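Local coordinates for protein-L-isoaspartate O-methyltransferase beta-aspartate methyltransferase (Plasmodium falciparum, PDB 2PBF) that probably methylates isoaspartyl residues of damaged proteins, a repair step that uses S-adenosylmethionine as methyl donor and yields S-adenosyl-L-homocysteine, at residues L94-A99 / K130-E135. Residues are numbered along the deposited sequence; the frame is centred on the assembly and turned at random.
Sequences LTVCMA and KRDKPE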
loop_
_atom_site.group_PDB
_atom_site.type_symbol
_atom_site.label_atom_id
_atom_site.label_comp_id
_atom_site.label_asym_id
_atom_site.label_seq_id
_atom_site.Cartn_x
_atom_site.Cartn_y
_atom_site.Cartn_z
ATOM N N LEU A 94 4.968 0.997 -1.147
ATOM C CA LEU A 94 4.252 0.207 -0.158
ATOM C C LEU A 94 4.046 -1.246 -0.598
ATOM O O LEU A 94 4.020 -2.150 0.246
ATOM C CB LEU A 94 2.933 0.876 0.261
ATOM C CG LEU A 94 2.479 0.462 1.673
ATOM C CD1 LEU A 94 3.334 1.067 2.807
ATOM C CD2 LEU A 94 1.108 0.904 1.826
ATOM N N THR A 95 3.914 -1.460 -1.908
ATOM C CA THR A 95 3.786 -2.806 -2.455
ATOM C C THR A 95 5.008 -3.674 -2.163
ATOM O O THR A 95 4.868 -4.816 -1.741
ATOM C CB THR A 95 3.516 -2.793 -3.997
ATOM O OG1 THR A 95 2.818 -1.601 -4.344
ATOM C CG2 THR A 95 2.667 -3.973 -4.375
ATOM N N VAL A 96 6.190 -3.120 -2.386
ATOM C CA VAL A 96 7.457 -3.758 -2.012
ATOM C C VAL A 96 7.557 -3.994 -0.492
ATOM O O VAL A 96 7.990 -5.060 -0.052
ATOM C CB VAL A 96 8.653 -2.947 -2.570
ATOM C CG1 VAL A 96 9.989 -3.559 -2.161
ATOM C CG2 VAL A 96 8.552 -2.882 -4.088
ATOM N N CYS A 97 7.139 -3.020 0.304
ATOM C CA CYS A 97 7.057 -3.214 1.746
ATOM C C CYS A 97 6.208 -4.461 2.053
ATOM O O CYS A 97 6.614 -5.309 2.841
ATOM C CB CYS A 97 6.526 -1.941 2.459
ATOM S SG CYS A 97 7.759 -0.611 2.712
ATOM N N MET A 98 5.057 -4.601 1.403
ATOM C CA MET A 98 4.245 -5.802 1.598
ATOM C C MET A 98 4.941 -7.099 1.158
ATOM O O MET A 98 4.876 -8.098 1.871
ATOM C CB MET A 98 2.905 -5.690 0.877
ATOM C CG MET A 98 1.938 -4.653 1.412
ATOM S SD MET A 98 0.547 -4.587 0.247
ATOM C CE MET A 98 -0.524 -3.528 1.180
ATOM N N ALA A 99 5.583 -7.083 -0.019
ATOM C CA ALA A 99 6.372 -8.222 -0.514
ATOM C C ALA A 99 7.452 -8.666 0.474
ATOM O O ALA A 99 7.731 -9.862 0.607
ATOM C CB ALA A 99 7.027 -7.870 -1.867
ATOM N N LYS A 130 12.909 -2.797 -10.401
ATOM C CA LYS A 130 14.082 -3.284 -11.122
ATOM C C LYS A 130 15.380 -2.797 -10.467
ATOM O O LYS A 130 16.261 -3.604 -10.201
ATOM C CB LYS A 130 14.050 -2.905 -12.611
ATOM C CG LYS A 130 12.886 -3.499 -13.406
ATOM C CD LYS A 130 13.272 -3.891 -14.858
ATOM C CE LYS A 130 12.253 -4.892 -15.449
ATOM N NZ LYS A 130 12.383 -5.111 -16.939
ATOM N N ARG A 131 15.494 -1.501 -10.185
ATOM C CA ARG A 131 16.733 -0.961 -9.596
ATOM C C ARG A 131 16.933 -1.349 -8.139
ATOM O O ARG A 131 18.085 -1.462 -7.679
ATOM C CB ARG A 131 16.856 0.555 -9.803
ATOM C CG ARG A 131 16.605 1.471 -8.593
ATOM C CD ARG A 131 17.038 2.938 -8.920
ATOM N NE ARG A 131 16.490 3.363 -10.217
ATOM C CZ ARG A 131 15.284 3.901 -10.389
ATOM N NH1 ARG A 131 14.497 4.112 -9.343
ATOM N NH2 ARG A 131 14.862 4.225 -11.613
ATOM N N ASP A 132 15.830 -1.574 -7.423
ATOM C CA ASP A 132 15.906 -1.918 -6.009
ATOM C C ASP A 132 16.023 -3.432 -5.777
ATOM O O ASP A 132 16.997 -3.904 -5.180
ATOM C CB ASP A 132 14.704 -1.346 -5.254
ATOM C CG ASP A 132 14.810 -1.538 -3.738
ATOM O OD1 ASP A 132 15.936 -1.453 -3.170
ATOM O OD2 ASP A 132 13.746 -1.760 -3.111
ATOM N N LYS A 133 15.023 -4.177 -6.240
ATOM C CA LYS A 133 14.899 -5.611 -5.982
ATOM C C LYS A 133 14.398 -6.322 -7.245
ATOM O O LYS A 133 13.211 -6.718 -7.297
ATOM C CB LYS A 133 13.909 -5.851 -4.838
ATOM C CG LYS A 133 14.413 -5.406 -3.481
ATOM C CD LYS A 133 13.280 -5.238 -2.498
ATOM C CE LYS A 133 13.812 -4.974 -1.104
ATOM N NZ LYS A 133 14.452 -3.627 -0.957
ATOM N N PRO A 134 15.284 -6.489 -8.266
ATOM C CA PRO A 134 14.842 -7.018 -9.558
ATOM C C PRO A 134 14.277 -8.437 -9.435
ATOM O O PRO A 134 13.555 -8.883 -10.304
ATOM C CB PRO A 134 16.129 -7.013 -10.417
ATOM C CG PRO A 134 17.238 -6.918 -9.476
ATOM C CD PRO A 134 16.733 -6.208 -8.256
ATOM N N GLU A 135 14.615 -9.118 -8.342
ATOM C CA GLU A 135 14.146 -10.475 -8.087
ATOM C C GLU A 135 12.614 -10.558 -7.977
ATOM O O GLU A 135 12.023 -11.577 -8.319
ATOM C CB GLU A 135 14.835 -11.048 -6.842
ATOM C CG GLU A 135 14.595 -10.278 -5.534
ATOM C CD GLU A 135 15.650 -9.214 -5.217
ATOM O OE1 GLU A 135 16.262 -8.668 -6.151
ATOM O OE2 GLU A 135 15.862 -8.932 -4.015
#
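Val96 meets Lys133 through a single methyl: CG1 sits 3.7 Å from CD, the third methylene of the lysine chain. That branch lies anti to the backbone N (chi1 178°) and carries the touch. The two side chains pass at a slant, one methyl against one methylene. The surface buried is small, 72 Å² over both sides, and the CA atoms of Val96 and Lys133 are 8.6 Å apart. Asp132 borders the same methyl more loosely, its OD2 4.3 Å from Val96 CG1, a loose approach beyond van der Waals contact.

Beyond CD the lysine chain bends at its last torsion (chi4 70°), which swings the ammonium back to its sequence neighbour. NZ of Lys133 forms a salt bridge with Asp132 OD2 at 2.9 Å, arriving on the syn side of the carboxylate but 35° above its plane. Each end has a second partner: NZ also donates to the carbonyl O of Gln36, and OD2 is hydrogen-bonded to Tyr42 OH. These bonds tie down the charged end of the lysine, while its CD stays against the valine methyl; Tyr42 also packs on Val96.

Lys133 is where the backbone leaves helical geometry after helix 119-132, so the contact joins the end of that helix to the flank of helix 93-101. In this Rossmann-like methyltransferase fold the latter helix follows strand 83-87, on which Met98 rests, while Thr95 and Ala99 pack on strand 142-146 and Leu94 and Cys97 face helix 64-74.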